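Local coordinates for bifunctional protein PutA (Bradyrhizobium diazoefficiens, PDB 6BSN) that probably oxidises proline to glutamate in two steps, joining an FAD-dependent proline dehydrogenase to an NAD-dependent aldehyde dehydrogenase in one chain, at residues A[392-397]-A[415-420]; A[419-424]-A[440-445]. The protein carries 1 engineered substitution. One frame throughout, in Å; residues are numbered along the deposited sequence.

Contact 1: A[392-397]-A[415-420]. With FDA (dihydroflavine-adenine dinucleotide), chain C.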
loop_
_atom_site.group_PDB
_atom_site.type_symbol
_atom_site.label_atom_id
_atom_site.label_comp_id
_atom_site.label_asym_id
_atom_site.label_seq_id
_atom_site.Cartn_x
_atom_site.Cartn_y
_atom_site.Cartn_z
ATOM N N PRO A 392 1.269 15.330 54.355
ATOM C CA PRO A 392 1.534 14.581 53.123
ATOM C C PRO A 392 3.021 14.472 52.877
ATOM O O PRO A 392 3.797 15.360 53.232
ATOM C CB PRO A 392 0.861 15.424 52.025
ATOM C CG PRO A 392 0.108 16.563 52.763
ATOM C CD PRO A 392 0.794 16.696 54.088
ATOM N N GLN A 393 3.406 13.361 52.256
ATOM C CA GLN A 393 4.794 13.077 51.897
ATOM C C GLN A 393 4.794 12.714 50.416
ATOM O O GLN A 393 4.208 11.698 50.022
ATOM C CB GLN A 393 5.374 11.946 52.761
ATOM C CG GLN A 393 5.131 12.165 54.264
ATOM C CD GLN A 393 5.312 10.889 55.098
ATOM O OE1 GLN A 393 4.614 9.881 54.905
ATOM N NE2 GLN A 393 6.266 10.928 56.013
ATOM N N PHE A 394 5.415 13.549 49.592
ATOM C CA PHE A 394 5.368 13.375 48.142
ATOM C C PHE A 394 6.645 12.654 47.736
ATOM O O PHE A 394 7.712 13.260 47.666
ATOM C CB PHE A 394 5.174 14.722 47.444
ATOM C CG PHE A 394 3.913 15.435 47.886
ATOM C CD1 PHE A 394 2.664 14.927 47.540
ATOM C CD2 PHE A 394 3.969 16.569 48.693
ATOM C CE1 PHE A 394 1.505 15.542 47.970
ATOM C CE2 PHE A 394 2.816 17.190 49.114
ATOM C CZ PHE A 394 1.576 16.680 48.750
ATOM N N ALA A 395 6.537 11.341 47.509
ATOM C CA ALA A 395 7.677 10.494 47.166
ATOM C C ALA A 395 7.779 10.404 45.647
ATOM O O ALA A 395 7.017 9.679 44.998
ATOM C CB ALA A 395 7.530 9.110 47.788
ATOM N N THR A 396 8.735 11.133 45.080
ATOM C CA THR A 396 8.956 11.144 43.639
ATOM C C THR A 396 10.348 11.696 43.359
ATOM O O THR A 396 10.860 12.522 44.116
ATOM C CB THR A 396 7.896 11.996 42.925
ATOM O OG1 THR A 396 8.220 12.105 41.534
ATOM C CG2 THR A 396 7.859 13.366 43.508
ATOM N N HIS A 397 10.950 11.242 42.258
ATOM C CA HIS A 397 12.209 11.802 41.779
ATOM C C HIS A 397 12.015 12.551 40.464
ATOM O O HIS A 397 12.980 12.775 39.728
ATOM C CB HIS A 397 13.282 10.716 41.607
ATOM C CG HIS A 397 13.383 9.762 42.759
ATOM N ND1 HIS A 397 12.939 8.460 42.687
ATOM C CD2 HIS A 397 13.878 9.922 44.009
ATOM C CE1 HIS A 397 13.164 7.858 43.840
ATOM N NE2 HIS A 397 13.721 8.726 44.663
ATOM N N PHE A 415 4.276 19.666 54.976
ATOM C CA PHE A 415 4.404 18.491 54.115
ATOM C C PHE A 415 5.895 18.234 53.926
ATOM O O PHE A 415 6.736 18.987 54.428
ATOM C CB PHE A 415 3.680 18.703 52.781
ATOM C CG PHE A 415 4.322 19.748 51.905
ATOM C CD1 PHE A 415 5.188 19.386 50.883
ATOM C CD2 PHE A 415 4.063 21.099 52.111
ATOM C CE1 PHE A 415 5.777 20.345 50.070
ATOM C CE2 PHE A 415 4.654 22.074 51.308
ATOM C CZ PHE A 415 5.516 21.697 50.290
ATOM N N GLU A 416 6.233 17.174 53.195
ATOM C CA GLU A 416 7.631 16.923 52.871
ATOM C C GLU A 416 7.703 16.199 51.535
ATOM O O GLU A 416 6.718 15.625 51.061
ATOM C CB GLU A 416 8.335 16.082 53.961
ATOM C CG GLU A 416 8.019 14.580 53.816
ATOM C CD GLU A 416 8.544 13.702 54.941
ATOM O OE1 GLU A 416 9.053 14.232 55.955
ATOM O OE2 GLU A 416 8.412 12.463 54.808
ATOM N N PHE A 417 8.888 16.214 50.934
ATOM C CA PHE A 417 9.172 15.314 49.831
ATOM C C PHE A 417 9.944 14.084 50.331
ATOM O O PHE A 417 10.477 14.054 51.448
ATOM C CB PHE A 417 9.953 16.044 48.735
ATOM C CG PHE A 417 9.160 17.113 48.039
ATOM C CD1 PHE A 417 9.287 18.445 48.417
ATOM C CD2 PHE A 417 8.284 16.785 47.001
ATOM C CE1 PHE A 417 8.535 19.438 47.777
ATOM C CE2 PHE A 417 7.542 17.759 46.359
ATOM C CZ PHE A 417 7.661 19.082 46.737
ATOM N N GLN A 418 10.002 13.056 49.485
ATOM C CA GLN A 418 10.712 11.829 49.839
ATOM C C GLN A 418 11.454 11.313 48.618
ATOM O O GLN A 418 11.021 11.495 47.476
ATOM C CB GLN A 418 9.784 10.725 50.362
ATOM C CG GLN A 418 9.067 11.057 51.656
ATOM C CD GLN A 418 8.365 9.855 52.269
ATOM O OE1 GLN A 418 8.047 8.871 51.574
ATOM N NE2 GLN A 418 8.107 9.931 53.583
ATOM N N ARG A 419 12.593 10.683 48.876
ATOM C CA ARG A 419 13.377 10.078 47.826
ATOM C C ARG A 419 14.017 8.809 48.366
ATOM O O ARG A 419 14.052 8.565 49.575
ATOM C CB ARG A 419 14.450 11.044 47.314
ATOM C CG ARG A 419 15.510 11.373 48.382
ATOM C CD ARG A 419 16.617 12.280 47.830
ATOM N NE ARG A 419 17.813 12.223 48.665
ATOM C CZ ARG A 419 18.902 11.523 48.358
ATOM N NH1 ARG A 419 19.931 11.518 49.181
ATOM N NH2 ARG A 419 18.958 10.828 47.231
ATOM N N LEU A 420 14.563 8.024 47.449
ATOM C CA LEU A 420 15.301 6.815 47.769
ATOM C C LEU A 420 16.793 7.090 47.621
ATOM O O LEU A 420 17.217 7.726 46.652
ATOM C CB LEU A 420 14.880 5.680 46.828
ATOM C CG LEU A 420 13.867 4.723 47.433
ATOM C CD1 LEU A 420 13.301 3.791 46.361
ATOM C CD2 LEU A 420 14.530 3.943 48.580
HETATM P PA FDA C . 8.415 8.870 37.125
HETATM O O1A FDA C . 9.413 8.642 35.954
HETATM O O2A FDA C . 7.731 10.113 37.255
HETATM O O5B FDA C . 7.180 8.051 37.127
HETATM C C5B FDA C . 7.286 6.648 36.916
HETATM C C4B FDA C . 5.958 5.968 37.239
HETATM O O4B FDA C . 4.956 6.275 36.306
HETATM C C3B FDA C . 5.977 4.474 37.262
HETATM O O3B FDA C . 6.519 4.011 38.428
HETATM C C2B FDA C . 4.543 4.148 37.143
HETATM O O2B FDA C . 3.921 4.213 38.383
HETATM C C1B FDA C . 4.041 5.232 36.247
HETATM N N9A FDA C . 3.888 4.825 34.860
HETATM C C8A FDA C . 4.870 4.464 33.948
HETATM N N7A FDA C . 4.298 4.152 32.794
HETATM C C5A FDA C . 2.917 4.295 32.905
HETATM C C6A FDA C . 1.843 4.118 32.053
HETATM N N6A FDA C . 2.051 3.693 30.696
HETATM N N1A FDA C . 0.592 4.351 32.479
HETATM C C2A FDA C . 0.342 4.749 33.743
HETATM N N3A FDA C . 1.379 4.938 34.602
HETATM C C4A FDA C . 2.639 4.728 34.223
HETATM N N1 FDA C . 5.553 2.503 45.022
HETATM C C2 FDA C . 4.443 1.715 45.454
HETATM O O2 FDA C . 3.663 1.141 44.481
HETATM N N3 FDA C . 4.175 1.545 46.838
HETATM C C4 FDA C . 5.012 2.161 47.790
HETATM O O4 FDA C . 4.777 2.022 49.133
HETATM C C4X FDA C . 6.164 2.989 47.336
HETATM N N5 FDA C . 7.044 3.585 48.300
HETATM C C5X FDA C . 8.029 4.544 47.825
HETATM C C6 FDA C . 8.816 5.327 48.833
HETATM C C7 FDA C . 9.724 6.311 48.357
HETATM C C7M FDA C . 10.521 7.105 49.356
HETATM C C8 FDA C . 9.886 6.548 46.949
HETATM C C8M FDA C . 10.842 7.586 46.414
HETATM C C9 FDA C . 9.140 5.802 46.011
HETATM C C9A FDA C . 8.189 4.773 46.490
HETATM N N10 FDA C . 7.492 3.948 45.524
HETATM C C10 FDA C . 6.406 3.142 45.997
HETATM C "C1'" FDA C . 7.869 3.885 44.099
HETATM C "C2'" FDA C . 7.007 4.822 43.270
HETATM O "O2'" FDA C . 5.699 4.374 43.246
HETATM C "C3'" FDA C . 7.531 4.929 41.847
HETATM O "O3'" FDA C . 7.531 3.660 41.340
HETATM C "C4'" FDA C . 8.945 5.485 41.667
HETATM O "O4'" FDA C . 9.269 6.361 42.694
HETATM C "C5'" FDA C . 9.077 6.228 40.343
HETATM O "O5'" FDA C . 8.086 7.231 40.222
HETATM P P FDA C . 8.414 8.789 39.992
HETATM O O1P FDA C . 7.371 9.858 40.449
HETATM O O2P FDA C . 9.838 8.855 40.648
HETATM O O3P FDA C . 9.031 8.723 38.476
HETATM O O HOH W 1 6.112 7.739 54.619
#
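His397 and Leu420 meet where two parallel strands reach the flavin: the backbone N of Leu420 donates to NE2 of His397 at 3.0 Å, nearly straight and in the imidazole plane. Accepting at NE2, the ring turns its CE1 to the flavin methyl C8M, 3.5 Å away, while its CD2 packs on CB of Arg419. Without the imidazole, as with an alanine in its place, the N-H of Leu420 would probably lose its acceptor and a gap would open beside C8M. The backbone N of His397 donates to the flavin phosphate atom O2P (174°), and a chi1 of 174° swings the hydroxyl of Thr396 away from its own N and onto the phosphate, where OG1 donates to O1P at 2.6 Å. Ala395, small enough to fit, sets its CB over one face of the dimethylbenzene ring, 3.6 Å from C8.

Behind this shell, Phe394 N to Glu416 O and Gln418 N to Phe394 O continue the parallel ladder. On the face shared with Ala395, Glu416 OE2 accepts a straight 2.8 Å bond from Gln418 NE2 and a weak one from Gln393 NE2; a water bridges Gln393 OE1 and Gln418 NE2. Arg441 adds a salt bridge to OE2, and Asn276 takes the amide of Gln393. The opposite face, with Phe394 and Phe417, is apolar: CE2 of Phe394 sits 3.7 Å from CD1 of Phe415, and helices 369-385 and 399-409 cover it. The buried carboxylate, gripped by amides and a guanidinium, is likely to stay ionised, while segment 392-397 holds the phosphate through neutral donors.

Contact 2: A[419-424]-A[440-445]. With FDA (dihydroflavine-adenine dinucleotide), chain C; SO4 (sulfate ion), chain J.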
loop_
_atom_site.group_PDB
_atom_site.type_symbol
_atom_site.label_atom_id
_atom_site.label_comp_id
_atom_site.label_asym_id
_atom_site.label_seq_id
_atom_site.Cartn_x
_atom_site.Cartn_y
_atom_site.Cartn_z
ATOM N N ARG A 419 12.593 10.683 48.876
ATOM C CA ARG A 419 13.377 10.078 47.826
ATOM C C ARG A 419 14.017 8.809 48.366
ATOM O O ARG A 419 14.052 8.565 49.575
ATOM C CB ARG A 419 14.450 11.044 47.314
ATOM C CG ARG A 419 15.510 11.373 48.382
ATOM C CD ARG A 419 16.617 12.280 47.830
ATOM N NE ARG A 419 17.813 12.223 48.665
ATOM C CZ ARG A 419 18.902 11.523 48.358
ATOM N NH1 ARG A 419 19.931 11.518 49.181
ATOM N NH2 ARG A 419 18.958 10.828 47.231
ATOM N N LEU A 420 14.563 8.024 47.449
ATOM C CA LEU A 420 15.301 6.815 47.769
ATOM C C LEU A 420 16.793 7.090 47.621
ATOM O O LEU A 420 17.217 7.726 46.652
ATOM C CB LEU A 420 14.880 5.680 46.828
ATOM C CG LEU A 420 13.867 4.723 47.433
ATOM C CD1 LEU A 420 13.301 3.791 46.361
ATOM C CD2 LEU A 420 14.530 3.943 48.580
ATOM N N HIS A 421 17.582 6.604 48.574
ATOM C CA HIS A 421 19.028 6.803 48.513
ATOM C C HIS A 421 19.549 6.350 47.160
ATOM O O HIS A 421 19.149 5.303 46.654
ATOM C CB HIS A 421 19.728 6.030 49.638
ATOM C CG HIS A 421 21.004 6.661 50.101
ATOM N ND1 HIS A 421 22.129 6.742 49.304
ATOM C CD2 HIS A 421 21.328 7.263 51.270
ATOM C CE1 HIS A 421 23.089 7.362 49.965
ATOM N NE2 HIS A 421 22.629 7.693 51.159
ATOM N N GLY A 422 20.360 7.197 46.528
ATOM C CA GLY A 422 20.870 6.916 45.202
ATOM C C GLY A 422 20.034 7.435 44.048
ATOM O O GLY A 422 20.401 7.197 42.887
ATOM N N MET A 423 18.942 8.151 44.323
ATOM C CA MET A 423 18.119 8.776 43.294
ATOM C C MET A 423 17.657 10.133 43.797
ATOM O O MET A 423 17.413 10.311 44.993
ATOM C CB MET A 423 16.879 7.936 42.932
ATOM C CG MET A 423 17.190 6.541 42.415
ATOM S SD MET A 423 15.657 5.625 42.088
ATOM C CE MET A 423 15.244 6.358 40.532
ATOM N N GLY A 424 17.536 11.092 42.874
ATOM C CA GLY A 424 17.040 12.405 43.239
ATOM C C GLY A 424 17.927 13.243 44.135
ATOM O O GLY A 424 17.460 14.250 44.673
ATOM N N TYR A 440 12.867 17.284 52.853
ATOM C CA TYR A 440 12.728 16.018 52.153
ATOM C C TYR A 440 13.343 14.909 52.984
ATOM O O TYR A 440 14.365 15.115 53.641
ATOM C CB TYR A 440 13.345 16.031 50.767
ATOM C CG TYR A 440 14.815 16.361 50.659
ATOM C CD1 TYR A 440 15.241 17.673 50.653
ATOM C CD2 TYR A 440 15.767 15.362 50.476
ATOM C CE1 TYR A 440 16.587 17.991 50.517
ATOM C CE2 TYR A 440 17.111 15.664 50.341
ATOM C CZ TYR A 440 17.511 16.988 50.363
ATOM O OH TYR A 440 18.829 17.327 50.222
ATOM N N ARG A 441 12.684 13.750 52.971
ATOM C CA ARG A 441 13.110 12.549 53.674
ATOM C C ARG A 441 13.800 11.600 52.695
ATOM O O ARG A 441 13.292 11.362 51.583
ATOM C CB ARG A 441 11.896 11.872 54.314
ATOM C CG ARG A 441 12.172 10.590 55.082
ATOM C CD ARG A 441 10.858 10.063 55.657
ATOM N NE ARG A 441 10.154 11.093 56.418
ATOM C CZ ARG A 441 10.300 11.284 57.732
ATOM N NH1 ARG A 441 11.138 10.513 58.439
ATOM N NH2 ARG A 441 9.617 12.250 58.352
ATOM N N THR A 442 14.961 11.068 53.101
ATOM C CA THR A 442 15.721 10.114 52.294
ATOM C C THR A 442 15.650 8.745 52.959
ATOM O O THR A 442 16.007 8.610 54.132
ATOM C CB THR A 442 17.184 10.551 52.136
ATOM O OG1 THR A 442 17.233 11.806 51.463
ATOM C CG2 THR A 442 17.988 9.535 51.308
ATOM N N TYR A 443 15.199 7.741 52.212
ATOM C CA TYR A 443 15.140 6.368 52.689
ATOM C C TYR A 443 16.292 5.568 52.106
ATOM O O TYR A 443 16.606 5.687 50.917
ATOM C CB TYR A 443 13.848 5.664 52.271
ATOM C CG TYR A 443 12.594 6.078 52.969
ATOM C CD1 TYR A 443 12.096 5.350 54.027
ATOM C CD2 TYR A 443 11.867 7.174 52.512
ATOM C CE1 TYR A 443 10.902 5.720 54.656
ATOM C CE2 TYR A 443 10.687 7.548 53.113
ATOM C CZ TYR A 443 10.210 6.835 54.186
ATOM O OH TYR A 443 9.037 7.237 54.772
ATOM N N ALA A 444 16.866 4.725 52.919
ATOM C CA ALA A 444 17.805 3.740 52.407
ATOM C C ALA A 444 17.195 2.342 52.492
ATOM O O ALA A 444 16.506 2.035 53.474
ATOM C CB ALA A 444 19.127 3.782 53.206
ATOM N N PRO A 445 17.415 1.475 51.497
ATOM C CA PRO A 445 16.997 0.073 51.638
ATOM C C PRO A 445 17.848 -0.618 52.691
ATOM O O PRO A 445 19.075 -0.503 52.679
ATOM C CB PRO A 445 17.246 -0.520 50.244
ATOM C CG PRO A 445 17.527 0.640 49.359
ATOM C CD PRO A 445 18.078 1.703 50.208
HETATM P PA FDA C . 8.415 8.870 37.125
HETATM O O1A FDA C . 9.413 8.642 35.954
HETATM O O2A FDA C . 7.731 10.113 37.255
HETATM O O5B FDA C . 7.180 8.051 37.127
HETATM C C5B FDA C . 7.286 6.648 36.916
HETATM C C4B FDA C . 5.958 5.968 37.239
HETATM O O4B FDA C . 4.956 6.275 36.306
HETATM C C3B FDA C . 5.977 4.474 37.262
HETATM O O3B FDA C . 6.519 4.011 38.428
HETATM C C2B FDA C . 4.543 4.148 37.143
HETATM O O2B FDA C . 3.921 4.213 38.383
HETATM C C1B FDA C . 4.041 5.232 36.247
HETATM N N9A FDA C . 3.888 4.825 34.860
HETATM C C8A FDA C . 4.870 4.464 33.948
HETATM N N7A FDA C . 4.298 4.152 32.794
HETATM C C5A FDA C . 2.917 4.295 32.905
HETATM C C6A FDA C . 1.843 4.118 32.053
HETATM N N6A FDA C . 2.051 3.693 30.696
HETATM N N1A FDA C . 0.592 4.351 32.479
HETATM C C2A FDA C . 0.342 4.749 33.743
HETATM N N3A FDA C . 1.379 4.938 34.602
HETATM C C4A FDA C . 2.639 4.728 34.223
HETATM N N1 FDA C . 5.553 2.503 45.022
HETATM C C2 FDA C . 4.443 1.715 45.454
HETATM O O2 FDA C . 3.663 1.141 44.481
HETATM N N3 FDA C . 4.175 1.545 46.838
HETATM C C4 FDA C . 5.012 2.161 47.790
HETATM O O4 FDA C . 4.777 2.022 49.133
HETATM C C4X FDA C . 6.164 2.989 47.336
HETATM N N5 FDA C . 7.044 3.585 48.300
HETATM C C5X FDA C . 8.029 4.544 47.825
HETATM C C6 FDA C . 8.816 5.327 48.833
HETATM C C7 FDA C . 9.724 6.311 48.357
HETATM C C7M FDA C . 10.521 7.105 49.356
HETATM C C8 FDA C . 9.886 6.548 46.949
HETATM C C8M FDA C . 10.842 7.586 46.414
HETATM C C9 FDA C . 9.140 5.802 46.011
HETATM C C9A FDA C . 8.189 4.773 46.490
HETATM N N10 FDA C . 7.492 3.948 45.524
HETATM C C10 FDA C . 6.406 3.142 45.997
HETATM C "C1'" FDA C . 7.869 3.885 44.099
HETATM C "C2'" FDA C . 7.007 4.822 43.270
HETATM O "O2'" FDA C . 5.699 4.374 43.246
HETATM C "C3'" FDA C . 7.531 4.929 41.847
HETATM O "O3'" FDA C . 7.531 3.660 41.340
HETATM C "C4'" FDA C . 8.945 5.485 41.667
HETATM O "O4'" FDA C . 9.269 6.361 42.694
HETATM C "C5'" FDA C . 9.077 6.228 40.343
HETATM O "O5'" FDA C . 8.086 7.231 40.222
HETATM P P FDA C . 8.414 8.789 39.992
HETATM O O1P FDA C . 7.371 9.858 40.449
HETATM O O2P FDA C . 9.838 8.855 40.648
HETATM O O3P FDA C . 9.031 8.723 38.476
HETATM S S SO4 J . 20.783 11.481 41.679
HETATM O O1 SO4 J . 19.602 10.923 41.002
HETATM O O2 SO4 J . 22.012 11.022 41.035
HETATM O O3 SO4 J . 20.812 11.040 43.072
HETATM O O4 SO4 J . 20.727 12.941 41.609
#
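Arg419 pairs with Thr442 in the parallel ladder, its backbone N bonded to Arg441 O and its O receiving Tyr443 N at 3.0 Å. CG of Arg419 sits between the backbone N and the carbonyl carbon (chi1 65°), and the chain then runs extended to NE, which carries the guanidinium across Thr442: NE makes a weak 2.9 Å bond to OG1, and the methyl CG2 sits over one face of the group. The stronger grip comes from its own segment, where NH2 donates to Met423 O at 2.8 Å, the oxygen lying in the guanidinium plane. A long arginine thus ties the strand end to the turn that follows it. Leu420 sends CD2 against Tyr443 O and CB; on this face the Tyr443 ring lays CD2 3.4 Å from the flavin methyl C7M, its hydroxyl bonded to Arg341. His421 closes the ladder with N to Tyr443 O at 2.7 Å, its CB near Ala444 and its ND1 hydrogen-bonded to ND1 of His168. Gly422 takes a positive phi (91°) that suits a residue without CB at the third position of the type II turn, closed by Met423 N to Leu420 O. Gly424, also at positive phi, is the N-cap of helix 425-434; its N donates to a sulfate ion, probably from the crystallisation liquor. Strand 416-420, helix 425-434 and strand 440-448 make a beta-alpha-beta unit of the TIM-barrel proline dehydrogenase domain, with flavin at the C-terminal end of its first strand.

The two contacts, their centres about 9 Å apart, are neighbouring steps in one parallel sheet of the proline dehydrogenase barrel. Strand 416-420 lies between strands 390-395 and 440-448, pairing with the first in contact 1 and the second in contact 2, and Arg419 and Leu420 belong to both. Along the chain they form consecutive beta-alpha-beta units: strand 390-395, helix 399-409, strand 416-420, helix 425-434, strand 440-448. The Glu416 to Arg441 salt bridge joins them, beside a probable hydrogen bond from Arg441 N to Phe417 O, with Gln418 packed against Arg441 and Tyr443. Both reach the flavin, so three successive strands together form part of the wall against its dimethylbenzene end.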